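Local coordinates for Ent-copalyl diphosphate synthase (Streptomyces platensis, PDB 5BP8), which is a largely helical protein of the terpene cyclase class, related to the squalene-hopene cyclases, at residues C219-T224 with V239-D244; H191-V196 with G215-S220; Y32-L37 with G251-I256; V38-W43 with A223-L228. All blocks are in the same frame, centred on the assembly; numbering follows the deposited sequence. Where two conformers were deposited one is given.

Interaction 1. Residues C219-T224 with V239-D244; sequences CSPAAT and VAYLRD
Y241 reaches from helix 237-249 across to P221 and T224 in the first turn of helix 221-228, and the orientation of its ring sets the contact. CG lies trans to the backbone N (chi1 166°), so the ring extends across the gap rather than lying along its own helix. The phenol oxygen rests against the bend C219-P221, with Y241 OH 3.4 Å from C219 C and 3.5 Å from P221 CD. T224 and the ring cross obliquely on the CD2-CE2 side: T224 OG1 lies 3.4 Å from Y241 CE2, while T224 CG2 is beside Y241 CD2. P221 meets the hydroxyl end of the same ring at a similar slant, and S220 O lies at the ring's edge, near its plane. The next residue, L242, puts its CD2 branch against P221, 3.8 Å from P221 CB and 3.5 Å from P221 O.

S220 OG, S220 O, T224 OG1 and Y241 OH find their bonds within their own segment or outside the two. T224 OG1 donates to S220 O at 2.7 Å from above the carbonyl plane, and T224 N reaches the same oxygen from the opposite face. S220 OG, at the N-cap, accepts from A223 N at 2.9 Å with an N-H...O angle of 173°. V217 N also bonds T224 OG1, and Y241 OH bonds T257 O in the loop beyond its helix. No hydrogen bond joins the two segments; S220 N approaches Y241 OH at too poor an angle. The contact is therefore van der Waals in character, a phenol ring set aslant against a capped helix start, with its hydroxyl tied elsewhere.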
loop_
_atom_site.group_PDB
_atom_site.type_symbol
_atom_site.label_atom_id
_atom_site.label_comp_id
_atom_site.label_asym_id
_atom_site.label_seq_id
_atom_site.Cartn_x
_atom_site.Cartn_y
_atom_site.Cartn_z
ATOM N N CYS A 219 -0.068 12.532 3.580
ATOM C CA CYS A 219 0.696 11.935 2.476
ATOM C C CYS A 219 -0.173 11.422 1.303
ATOM O O CYS A 219 0.169 10.400 0.676
ATOM C CB CYS A 219 1.616 10.803 2.976
ATOM S SG CYS A 219 2.907 11.374 4.128
ATOM N N SER A 220 -1.263 12.151 1.003
ATOM C CA SER A 220 -2.184 11.820 -0.071
ATOM C C SER A 220 -2.297 12.974 -1.039
ATOM O O SER A 220 -2.719 14.069 -0.634
ATOM C CB SER A 220 -3.590 11.608 0.481
ATOM O OG SER A 220 -4.533 11.533 -0.584
ATOM N N PRO A 221 -2.010 12.741 -2.316
ATOM C CA PRO A 221 -2.285 13.838 -3.260
ATOM C C PRO A 221 -3.765 14.233 -3.295
ATOM O O PRO A 221 -4.093 15.433 -3.337
ATOM C CB PRO A 221 -1.821 13.252 -4.598
ATOM C CG PRO A 221 -0.768 12.304 -4.218
ATOM C CD PRO A 221 -1.265 11.646 -2.964
ATOM N N ALA A 222 -4.672 13.256 -3.304
ATOM C CA ALA A 222 -6.106 13.562 -3.332
ATOM C C ALA A 222 -6.552 14.393 -2.099
ATOM O O ALA A 222 -7.287 15.358 -2.237
ATOM C CB ALA A 222 -6.932 12.272 -3.408
ATOM N N ALA A 223 -6.131 13.977 -0.908
ATOM C CA ALA A 223 -6.528 14.681 0.324
ATOM C C ALA A 223 -5.992 16.112 0.290
ATOM O O ALA A 223 -6.662 17.052 0.748
ATOM C CB ALA A 223 -6.010 13.940 1.553
ATOM N N THR A 224 -4.773 16.272 -0.241
ATOM C CA THR A 224 -4.140 17.576 -0.350
ATOM C C THR A 224 -4.923 18.469 -1.294
ATOM O O THR A 224 -5.123 19.664 -1.010
ATOM C CB THR A 224 -2.657 17.482 -0.795
ATOM O OG1 THR A 224 -1.930 16.576 0.067
ATOM C CG2 THR A 224 -1.988 18.844 -0.754
ATOM N N VAL A 239 0.522 23.101 -2.910
ATOM C CA VAL A 239 0.614 23.207 -4.348
ATOM C C VAL A 239 1.948 22.674 -4.854
ATOM O O VAL A 239 1.982 21.970 -5.860
ATOM C CB VAL A 239 0.360 24.657 -4.832
ATOM C CG1 VAL A 239 0.667 24.783 -6.313
ATOM C CG2 VAL A 239 -1.088 25.036 -4.572
ATOM N N ALA A 240 3.048 22.975 -4.151
ATOM C CA ALA A 240 4.356 22.493 -4.537
ATOM C C ALA A 240 4.432 20.972 -4.411
ATOM O O ALA A 240 5.047 20.294 -5.252
ATOM C CB ALA A 240 5.435 23.126 -3.668
ATOM N N TYR A 241 3.831 20.431 -3.352
ATOM C CA TYR A 241 3.781 18.965 -3.214
ATOM C C TYR A 241 3.076 18.326 -4.414
ATOM O O TYR A 241 3.635 17.422 -5.048
ATOM C CB TYR A 241 3.092 18.618 -1.921
ATOM C CG TYR A 241 2.652 17.183 -1.752
ATOM C CD1 TYR A 241 3.547 16.189 -1.392
ATOM C CD2 TYR A 241 1.296 16.848 -1.878
ATOM C CE1 TYR A 241 3.111 14.850 -1.211
ATOM C CE2 TYR A 241 0.862 15.554 -1.674
ATOM C CZ TYR A 241 1.753 14.568 -1.349
ATOM O OH TYR A 241 1.258 13.305 -1.125
ATOM N N LEU A 242 1.879 18.808 -4.753
ATOM C CA LEU A 242 1.132 18.262 -5.900
ATOM C C LEU A 242 1.927 18.397 -7.196
ATOM O O LEU A 242 2.003 17.440 -7.994
ATOM C CB LEU A 242 -0.245 18.913 -6.030
ATOM C CG LEU A 242 -1.226 18.509 -4.941
ATOM C CD1 LEU A 242 -2.560 19.218 -5.122
ATOM C CD2 LEU A 242 -1.422 16.998 -4.936
ATOM N N ARG A 243 2.542 19.571 -7.407
ATOM C CA ARG A 243 3.376 19.766 -8.593
ATOM C C ARG A 243 4.533 18.778 -8.643
ATOM O O ARG A 243 4.792 18.175 -9.686
ATOM C CB ARG A 243 3.880 21.213 -8.678
ATOM C CG ARG A 243 2.752 22.198 -8.968
ATOM C CD ARG A 243 3.170 23.655 -8.784
ATOM N NE ARG A 243 2.192 24.588 -9.347
ATOM C CZ ARG A 243 2.231 25.919 -9.222
ATOM N NH1 ARG A 243 3.207 26.527 -8.550
ATOM N NH2 ARG A 243 1.278 26.652 -9.774
ATOM N N ASP A 244 5.230 18.622 -7.530
ATOM C CA ASP A 244 6.383 17.707 -7.482
ATOM C C ASP A 244 5.972 16.272 -7.762
ATOM O O ASP A 244 6.636 15.547 -8.508
ATOM C CB ASP A 244 7.078 17.764 -6.137
ATOM C CG ASP A 244 7.908 19.034 -5.938
ATOM O OD1 ASP A 244 8.249 19.710 -6.945
ATOM O OD2 ASP A 244 8.202 19.343 -4.766
#

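Interaction 2. Residues H191-V196 with G215-S220; sequences HTLEAV and GSVGCS
H191 turns its CG trans to the backbone N (chi1 -169°), which brings the imidazole alongside the tight turn V217-S220. In this turn G218 and C219 both take left-handed helical angles, close to a type III' turn, and S220 N closes it onto V217 O at 3.1 Å. It leads into helix 221-228 of this helical domain. The one hydrogen bond across the contact runs from H191 ND1 to G218 O: it is 2.6 Å long, with an N-H...O angle of 177°, arrives nearly along the C=O axis and lies in the ring plane. C219 O is also at the ring's edge, 3.7 Å from H191 CE1. Over one face of the ring comes S220 OG, which caps A223 N, and S220 CB packs 3.6 Å from H191 ND1.

D497 OD2 is hydrogen-bonded to H191 NE2, so both ring nitrogens are held and ring rotation is fixed. The bare G218 CA faces H191 N with no room for a CB, and its positive phi also suits glycine; H191 CA and G218 CA are 4.1 Å apart. E194 points its carboxylate to K498 and Y32. Beside H191 the contact is apolar, with L193 CD2 lying 4.2 Å from V217 CG1.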
loop_
_atom_site.group_PDB
_atom_site.type_symbol
_atom_site.label_atom_id
_atom_site.label_comp_id
_atom_site.label_asym_id
_atom_site.label_seq_id
_atom_site.Cartn_x
_atom_site.Cartn_y
_atom_site.Cartn_z
ATOM N N HIS A 191 -5.631 11.050 5.473
ATOM C CA HIS A 191 -5.293 10.430 4.201
ATOM C C HIS A 191 -6.510 10.283 3.273
ATOM O O HIS A 191 -6.328 10.173 2.043
ATOM C CB HIS A 191 -4.691 9.047 4.465
ATOM C CG HIS A 191 -4.073 8.428 3.259
ATOM N ND1 HIS A 191 -2.890 8.873 2.724
ATOM C CD2 HIS A 191 -4.480 7.406 2.465
ATOM C CE1 HIS A 191 -2.592 8.163 1.652
ATOM N NE2 HIS A 191 -3.542 7.264 1.475
ATOM N N THR A 192 -7.725 10.290 3.851
ATOM C CA THR A 192 -8.960 10.090 3.104
ATOM C C THR A 192 -9.888 11.329 3.137
ATOM O O THR A 192 -11.104 11.251 2.895
ATOM C CB THR A 192 -9.659 8.776 3.516
ATOM O OG1 THR A 192 -10.757 8.491 2.622
ATOM C CG2 THR A 192 -10.146 8.793 4.859
ATOM N N LEU A 193 -9.285 12.487 3.364
ATOM C CA LEU A 193 -10.048 13.719 3.494
ATOM C C LEU A 193 -11.006 13.944 2.306
ATOM O O LEU A 193 -12.117 14.431 2.497
ATOM C CB LEU A 193 -9.124 14.925 3.641
ATOM C CG LEU A 193 -9.758 16.329 3.678
ATOM C CD1 LEU A 193 -10.692 16.479 4.869
ATOM C CD2 LEU A 193 -8.670 17.403 3.721
ATOM N N GLU A 194 -10.574 13.583 1.109
ATOM C CA GLU A 194 -11.364 13.878 -0.126
ATOM C C GLU A 194 -12.689 13.144 -0.168
ATOM O O GLU A 194 -13.591 13.505 -0.915
ATOM C CB GLU A 194 -10.531 13.581 -1.394
ATOM C CG GLU A 194 -10.486 12.120 -1.849
ATOM C CD GLU A 194 -9.510 11.239 -1.078
ATOM O OE1 GLU A 194 -8.904 11.708 -0.070
ATOM O OE2 GLU A 194 -9.335 10.066 -1.506
ATOM N N ALA A 195 -12.803 12.067 0.605
ATOM C CA ALA A 195 -14.070 11.367 0.745
ATOM C C ALA A 195 -15.044 12.138 1.625
ATOM O O ALA A 195 -16.247 12.054 1.423
ATOM C CB ALA A 195 -13.851 9.999 1.338
ATOM N N VAL A 196 -14.507 12.865 2.594
ATOM C CA VAL A 196 -15.281 13.655 3.509
ATOM C C VAL A 196 -15.765 14.934 2.830
ATOM O O VAL A 196 -16.935 15.305 2.980
ATOM C CB VAL A 196 -14.458 13.970 4.773
ATOM C CG1 VAL A 196 -15.261 14.793 5.751
ATOM C CG2 VAL A 196 -13.987 12.670 5.432
ATOM N N GLY A 215 3.217 20.657 3.208
ATOM C CA GLY A 215 1.913 20.970 2.624
ATOM C C GLY A 215 1.035 19.767 2.294
ATOM O O GLY A 215 -0.179 19.925 2.097
ATOM N N SER A 216 1.629 18.577 2.189
ATOM C CA SER A 216 0.836 17.360 1.984
ATOM C C SER A 216 -0.068 17.100 3.183
ATOM O O SER A 216 0.277 17.429 4.341
ATOM C CB SER A 216 1.718 16.139 1.734
ATOM O OG SER A 216 2.584 15.885 2.827
ATOM N N VAL A 217 -1.231 16.519 2.899
ATOM C CA VAL A 217 -2.217 16.174 3.915
ATOM C C VAL A 217 -2.331 14.657 3.954
ATOM O O VAL A 217 -2.721 14.031 2.947
ATOM C CB VAL A 217 -3.574 16.797 3.604
ATOM C CG1 VAL A 217 -4.659 16.309 4.587
ATOM C CG2 VAL A 217 -3.452 18.314 3.638
ATOM N N GLY A 218 -1.957 14.065 5.084
ATOM C CA GLY A 218 -1.935 12.631 5.193
ATOM C C GLY A 218 -1.137 11.917 4.113
ATOM O O GLY A 218 -1.485 10.806 3.752
ATOM N N CYS A 219 -0.068 12.532 3.580
ATOM C CA CYS A 219 0.696 11.935 2.476
ATOM C C CYS A 219 -0.173 11.422 1.303
ATOM O O CYS A 219 0.169 10.400 0.676
ATOM C CB CYS A 219 1.616 10.803 2.976
ATOM S SG CYS A 219 2.907 11.374 4.128
ATOM N N SER A 220 -1.263 12.151 1.003
ATOM C CA SER A 220 -2.184 11.820 -0.071
ATOM C C SER A 220 -2.297 12.974 -1.039
ATOM O O SER A 220 -2.719 14.069 -0.634
ATOM C CB SER A 220 -3.590 11.608 0.481
ATOM O OG SER A 220 -4.533 11.533 -0.584
#

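Interaction 3. Residues Y32-L37 with G251-I256; sequences YDTARL and GPVPSI
T34 and V253 make the one direct hydrogen bond between 32-37 and 251-256. V253 N donates to T34 OG1 at 3.0 Å with an N-H...O angle of 172°. T34 OG1 stands beside its own backbone N (chi1 -62°), turned to the loop, and is also hydrogen-bonded to S30 O, so the hydroxyl takes part in two hydrogen bonds.

Two waters extend the polar contact. Water 1 donates to D33 OD1 at 2.7 Å and to S255 O at 2.8 Å, bridging a carboxylate and a loop carbonyl. Water 2 accepts from D33 N at 2.8 Å and donates to V253 O at 3.1 Å, joining the two backbones. The other carboxylate oxygen, D33 OD2, takes A222 N at the start of helix 221-228, where the helix end would probably favour a charged carboxylate.

The apolar part centres on V253. L37 CD1 rests against both methyls of V253, 3.6 Å from V253 CG2, and D33 CB touches that same methyl. P254 O, 3.5 Å from D33 CB, is a buried carbonyl with no polar partner in the model.

The loop thus lies against one side of helix 31-40. Helix 47-57 covers T34, L37 and P252, helix 237-249 backs V253 and P254, and helix 72-86 packs on Y32, A35 and R36.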
loop_
_atom_site.group_PDB
_atom_site.type_symbol
_atom_site.label_atom_id
_atom_site.label_comp_id
_atom_site.label_asym_id
_atom_site.label_seq_id
_atom_site.Cartn_x
_atom_site.Cartn_y
_atom_site.Cartn_z
ATOM N N TYR A 32 -6.621 5.418 -8.780
ATOM C CA TYR A 32 -7.497 6.141 -7.821
ATOM C C TYR A 32 -7.152 7.628 -7.659
ATOM O O TYR A 32 -8.009 8.495 -7.890
ATOM C CB TYR A 32 -7.546 5.464 -6.425
ATOM C CG TYR A 32 -8.381 6.284 -5.482
ATOM C CD1 TYR A 32 -9.760 6.135 -5.436
ATOM C CD2 TYR A 32 -7.815 7.278 -4.695
ATOM C CE1 TYR A 32 -10.539 6.921 -4.630
ATOM C CE2 TYR A 32 -8.603 8.089 -3.877
ATOM C CZ TYR A 32 -9.975 7.903 -3.851
ATOM O OH TYR A 32 -10.800 8.679 -3.039
ATOM N N ASP A 33 -5.901 7.952 -7.278
ATOM C CA ASP A 33 -5.576 9.352 -7.015
ATOM C C ASP A 33 -5.420 10.121 -8.320
ATOM O O ASP A 33 -5.638 11.323 -8.360
ATOM C CB ASP A 33 -4.300 9.562 -6.169
ATOM C CG ASP A 33 -4.592 9.769 -4.683
ATOM O OD1 ASP A 33 -5.363 8.986 -4.093
ATOM O OD2 ASP A 33 -4.002 10.675 -4.071
ATOM N N THR A 34 -4.991 9.459 -9.377
ATOM C CA THR A 34 -4.880 10.138 -10.651
ATOM C C THR A 34 -6.250 10.699 -11.050
ATOM O O THR A 34 -6.372 11.887 -11.479
ATOM C CB THR A 34 -4.316 9.168 -11.726
ATOM O OG1 THR A 34 -3.001 8.745 -11.353
ATOM C CG2 THR A 34 -4.261 9.835 -13.056
ATOM N N ALA A 35 -7.283 9.865 -10.902
ATOM C CA ALA A 35 -8.653 10.301 -11.139
ATOM C C ALA A 35 -9.104 11.390 -10.138
ATOM O O ALA A 35 -9.750 12.383 -10.533
ATOM C CB ALA A 35 -9.599 9.117 -11.105
ATOM N N ARG A 36 -8.764 11.224 -8.858
ATOM C CA ARG A 36 -9.094 12.255 -7.883
ATOM C C ARG A 36 -8.518 13.627 -8.304
ATOM O O ARG A 36 -9.214 14.648 -8.154
ATOM C CB ARG A 36 -8.659 11.903 -6.463
ATOM C CG ARG A 36 -9.440 10.767 -5.780
ATOM C CD ARG A 36 -10.950 11.007 -5.647
ATOM N NE ARG A 36 -11.607 10.705 -6.911
ATOM C CZ ARG A 36 -12.576 11.418 -7.466
ATOM N NH1 ARG A 36 -13.005 11.078 -8.688
ATOM N NH2 ARG A 36 -13.149 12.432 -6.822
ATOM N N LEU A 37 -7.280 13.666 -8.814
ATOM C CA LEU A 37 -6.717 14.940 -9.236
ATOM C C LEU A 37 -7.411 15.527 -10.432
ATOM O O LEU A 37 -7.547 16.766 -10.536
ATOM C CB LEU A 37 -5.199 14.842 -9.444
ATOM C CG LEU A 37 -4.366 14.570 -8.182
ATOM C CD1 LEU A 37 -2.885 14.709 -8.496
ATOM C CD2 LEU A 37 -4.762 15.477 -7.036
ATOM N N GLY A 251 2.513 13.243 -14.836
ATOM C CA GLY A 251 1.061 13.501 -14.728
ATOM C C GLY A 251 0.344 12.613 -13.706
ATOM O O GLY A 251 -0.237 13.120 -12.742
ATOM N N PRO A 252 0.338 11.293 -13.940
ATOM C CA PRO A 252 -0.284 10.363 -12.989
ATOM C C PRO A 252 0.418 10.364 -11.633
ATOM O O PRO A 252 1.599 10.768 -11.538
ATOM C CB PRO A 252 -0.159 9.002 -13.684
ATOM C CG PRO A 252 0.117 9.297 -15.121
ATOM C CD PRO A 252 0.839 10.604 -15.143
ATOM N N VAL A 253 -0.302 9.940 -10.591
ATOM C CA VAL A 253 0.200 10.037 -9.219
ATOM C C VAL A 253 -0.139 8.758 -8.442
ATOM O O VAL A 253 -1.140 8.093 -8.751
ATOM C CB VAL A 253 -0.377 11.267 -8.511
ATOM C CG1 VAL A 253 0.104 12.558 -9.189
ATOM C CG2 VAL A 253 -1.896 11.228 -8.493
ATOM N N PRO A 254 0.690 8.425 -7.445
ATOM C CA PRO A 254 0.377 7.369 -6.493
ATOM C C PRO A 254 -0.650 7.870 -5.462
ATOM O O PRO A 254 -0.893 9.076 -5.354
ATOM C CB PRO A 254 1.703 7.142 -5.807
ATOM C CG PRO A 254 2.315 8.511 -5.767
ATOM C CD PRO A 254 1.980 9.067 -7.122
ATOM N N SER A 255 -1.203 6.960 -4.675
ATOM C CA SER A 255 -2.187 7.313 -3.640
ATOM C C SER A 255 -1.547 7.642 -2.278
ATOM O O SER A 255 -2.208 8.163 -1.374
ATOM C CB SER A 255 -3.208 6.183 -3.484
ATOM O OG SER A 255 -2.631 5.026 -2.878
ATOM N N ILE A 256 -0.267 7.298 -2.139
ATOM C CA ILE A 256 0.485 7.542 -0.922
ATOM C C ILE A 256 1.904 7.917 -1.299
ATOM O O ILE A 256 2.560 7.198 -2.073
ATOM C CB ILE A 256 0.425 6.330 0.055
ATOM C CG1 ILE A 256 1.172 6.649 1.351
ATOM C CG2 ILE A 256 0.923 5.062 -0.593
ATOM C CD1 ILE A 256 0.942 5.620 2.447
HETATM O O HOH W 1 -4.806 9.084 -1.494
HETATM O O HOH W 2 -3.390 6.660 -7.207
#

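Interaction 4. Residues V38-W43 with A223-L228; sequences VSLAPW and ATAAWL
The methyl of A225 is a small bump that fits the notch formed by L40 and A41 at the end of helix 31-40. L40 CB lies 4.0 Å from A225 CB and A41 CB lies 4.2 Å from A225 CB, so the single methyl of A225 faces both CB atoms at the mouth of the notch. Such short side chains let the backbones approach: A41 CA and A225 CA are 6.1 Å apart. L40 supplies the larger bump. Its CG is anti to the carbonyl carbon (chi1 -59°), and the extended chain beyond it sends CD1 over the shallow surface left by A225 and A226, 4.4 Å from A226 N and 4.5 Å from A226 CB. E194 and R198 also touch L40.

A41 is the first residue to leave helical angles, and the chain then bends through P42 so that W43 returns toward the neighbouring helix. There the indole meets L228 at the margin, with W43 CZ2 4.4 Å from L228 CD1, a slanting approach. W43 also packs on V239 and L242, so the indole rests on both helix 221-228 and helix 237-249.

No hydrogen bond crosses the interface, and the fit rests wholly on carbon surfaces. It joins the end of helix 31-40 and the turn after it to helix 221-228 through L40, A41, A225 and A226, consistent with the alpha-alpha barrels from which squalene-hopene cyclases are built.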
loop_
_atom_site.group_PDB
_atom_site.type_symbol
_atom_site.label_atom_id
_atom_site.label_comp_id
_atom_site.label_asym_id
_atom_site.label_seq_id
_atom_site.Cartn_x
_atom_site.Cartn_y
_atom_site.Cartn_z
ATOM N N VAL A 38 -7.825 14.669 -11.374
ATOM C CA VAL A 38 -8.624 15.114 -12.511
ATOM C C VAL A 38 -9.902 15.774 -12.012
ATOM O O VAL A 38 -10.327 16.837 -12.516
ATOM C CB VAL A 38 -8.965 13.944 -13.467
ATOM C CG1 VAL A 38 -10.028 14.351 -14.459
ATOM C CG2 VAL A 38 -7.720 13.479 -14.204
ATOM N N SER A 39 -10.541 15.153 -11.034
ATOM C CA SER A 39 -11.814 15.677 -10.537
ATOM C C SER A 39 -11.641 16.943 -9.690
ATOM O O SER A 39 -12.397 17.922 -9.841
ATOM C CB SER A 39 -12.516 14.610 -9.711
ATOM O OG SER A 39 -13.854 14.993 -9.453
ATOM N N LEU A 40 -10.653 16.927 -8.803
ATOM C CA LEU A 40 -10.504 17.972 -7.780
ATOM C C LEU A 40 -9.514 19.072 -8.106
ATOM O O LEU A 40 -9.624 20.148 -7.520
ATOM C CB LEU A 40 -10.079 17.354 -6.443
ATOM C CG LEU A 40 -11.037 16.307 -5.882
ATOM C CD1 LEU A 40 -10.446 15.658 -4.643
ATOM C CD2 LEU A 40 -12.438 16.849 -5.609
ATOM N N ALA A 41 -8.556 18.813 -9.000
ATOM C CA ALA A 41 -7.459 19.746 -9.251
ATOM C C ALA A 41 -7.148 19.927 -10.741
ATOM O O ALA A 41 -6.051 19.652 -11.190
ATOM C CB ALA A 41 -6.220 19.324 -8.464
ATOM N N PRO A 42 -8.143 20.369 -11.521
ATOM C CA PRO A 42 -7.927 20.567 -12.957
ATOM C C PRO A 42 -6.919 21.702 -13.229
ATOM O O PRO A 42 -6.364 21.759 -14.321
ATOM C CB PRO A 42 -9.329 20.922 -13.478
ATOM C CG PRO A 42 -10.032 21.483 -12.289
ATOM C CD PRO A 42 -9.497 20.750 -11.113
ATOM N N TRP A 43 -6.671 22.543 -12.231
ATOM C CA TRP A 43 -5.653 23.638 -12.305
ATOM C C TRP A 43 -4.209 23.124 -12.372
ATOM O O TRP A 43 -3.299 23.803 -12.838
ATOM C CB TRP A 43 -5.813 24.600 -11.097
ATOM C CG TRP A 43 -5.673 23.907 -9.770
ATOM C CD1 TRP A 43 -6.681 23.465 -8.996
ATOM C CD2 TRP A 43 -4.459 23.556 -9.092
ATOM N NE1 TRP A 43 -6.187 22.843 -7.884
ATOM C CE2 TRP A 43 -4.821 22.863 -7.931
ATOM C CE3 TRP A 43 -3.102 23.728 -9.372
ATOM C CZ2 TRP A 43 -3.884 22.386 -7.016
ATOM C CZ3 TRP A 43 -2.162 23.232 -8.470
ATOM C CH2 TRP A 43 -2.560 22.569 -7.308
ATOM N N ALA A 223 -6.131 13.977 -0.908
ATOM C CA ALA A 223 -6.528 14.681 0.324
ATOM C C ALA A 223 -5.992 16.112 0.290
ATOM O O ALA A 223 -6.662 17.052 0.748
ATOM C CB ALA A 223 -6.010 13.940 1.553
ATOM N N THR A 224 -4.773 16.272 -0.241
ATOM C CA THR A 224 -4.140 17.576 -0.350
ATOM C C THR A 224 -4.923 18.469 -1.294
ATOM O O THR A 224 -5.123 19.664 -1.010
ATOM C CB THR A 224 -2.657 17.482 -0.795
ATOM O OG1 THR A 224 -1.930 16.576 0.067
ATOM C CG2 THR A 224 -1.988 18.844 -0.754
ATOM N N ALA A 225 -5.388 17.908 -2.404
ATOM C CA ALA A 225 -6.218 18.655 -3.341
ATOM C C ALA A 225 -7.519 19.117 -2.666
ATOM O O ALA A 225 -7.982 20.225 -2.899
ATOM C CB ALA A 225 -6.524 17.805 -4.571
ATOM N N ALA A 226 -8.125 18.245 -1.875
ATOM C CA ALA A 226 -9.392 18.569 -1.197
ATOM C C ALA A 226 -9.165 19.690 -0.181
ATOM O O ALA A 226 -9.972 20.630 -0.056
ATOM C CB ALA A 226 -9.959 17.319 -0.520
ATOM N N TRP A 227 -8.048 19.620 0.515
ATOM C CA TRP A 227 -7.706 20.593 1.555
ATOM C C TRP A 227 -7.453 21.969 0.935
ATOM O O TRP A 227 -7.951 22.976 1.442
ATOM C CB TRP A 227 -6.474 20.112 2.334
ATOM C CG TRP A 227 -6.150 20.903 3.581
ATOM C CD1 TRP A 227 -6.490 20.591 4.877
ATOM C CD2 TRP A 227 -5.406 22.131 3.648
ATOM N NE1 TRP A 227 -6.000 21.552 5.735
ATOM C CE2 TRP A 227 -5.367 22.525 5.010
ATOM C CE3 TRP A 227 -4.820 22.963 2.682
ATOM C CZ2 TRP A 227 -4.714 23.696 5.440
ATOM C CZ3 TRP A 227 -4.169 24.146 3.110
ATOM C CH2 TRP A 227 -4.134 24.491 4.483
ATOM N N LEU A 228 -6.721 22.002 -0.169
ATOM C CA LEU A 228 -6.397 23.262 -0.857
ATOM C C LEU A 228 -7.604 23.940 -1.481
ATOM O O LEU A 228 -7.607 25.152 -1.640
ATOM C CB LEU A 228 -5.401 22.988 -1.994
ATOM C CG LEU A 228 -3.974 22.677 -1.544
ATOM C CD1 LEU A 228 -3.154 22.067 -2.671
ATOM C CD2 LEU A 228 -3.240 23.884 -0.958
#

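How the interactions relate
Interactions 1, 2 and 3 are buried at every touching residue, whereas interaction 4 reaches partly exposed ground at W43 and L228. Helix 221-228 serves interactions 1 and 4, its start meeting helix 237-249 and its later turns meeting the end of helix 31-40; that last helix also carries interaction 3. Interaction 2 holds the turn leading into helix 221-228 and shares C219 and S220 with interaction 1. The chemistry follows position. Interactions 1 and 4, mainly between helix surfaces, have no hydrogen bond across them; interactions 2 and 3, where a loop or turn supplies one side, each have one direct bond, and interaction 3 adds bridging waters. L37 CD2 packs on A225 CB, linking interactions 3 and 4.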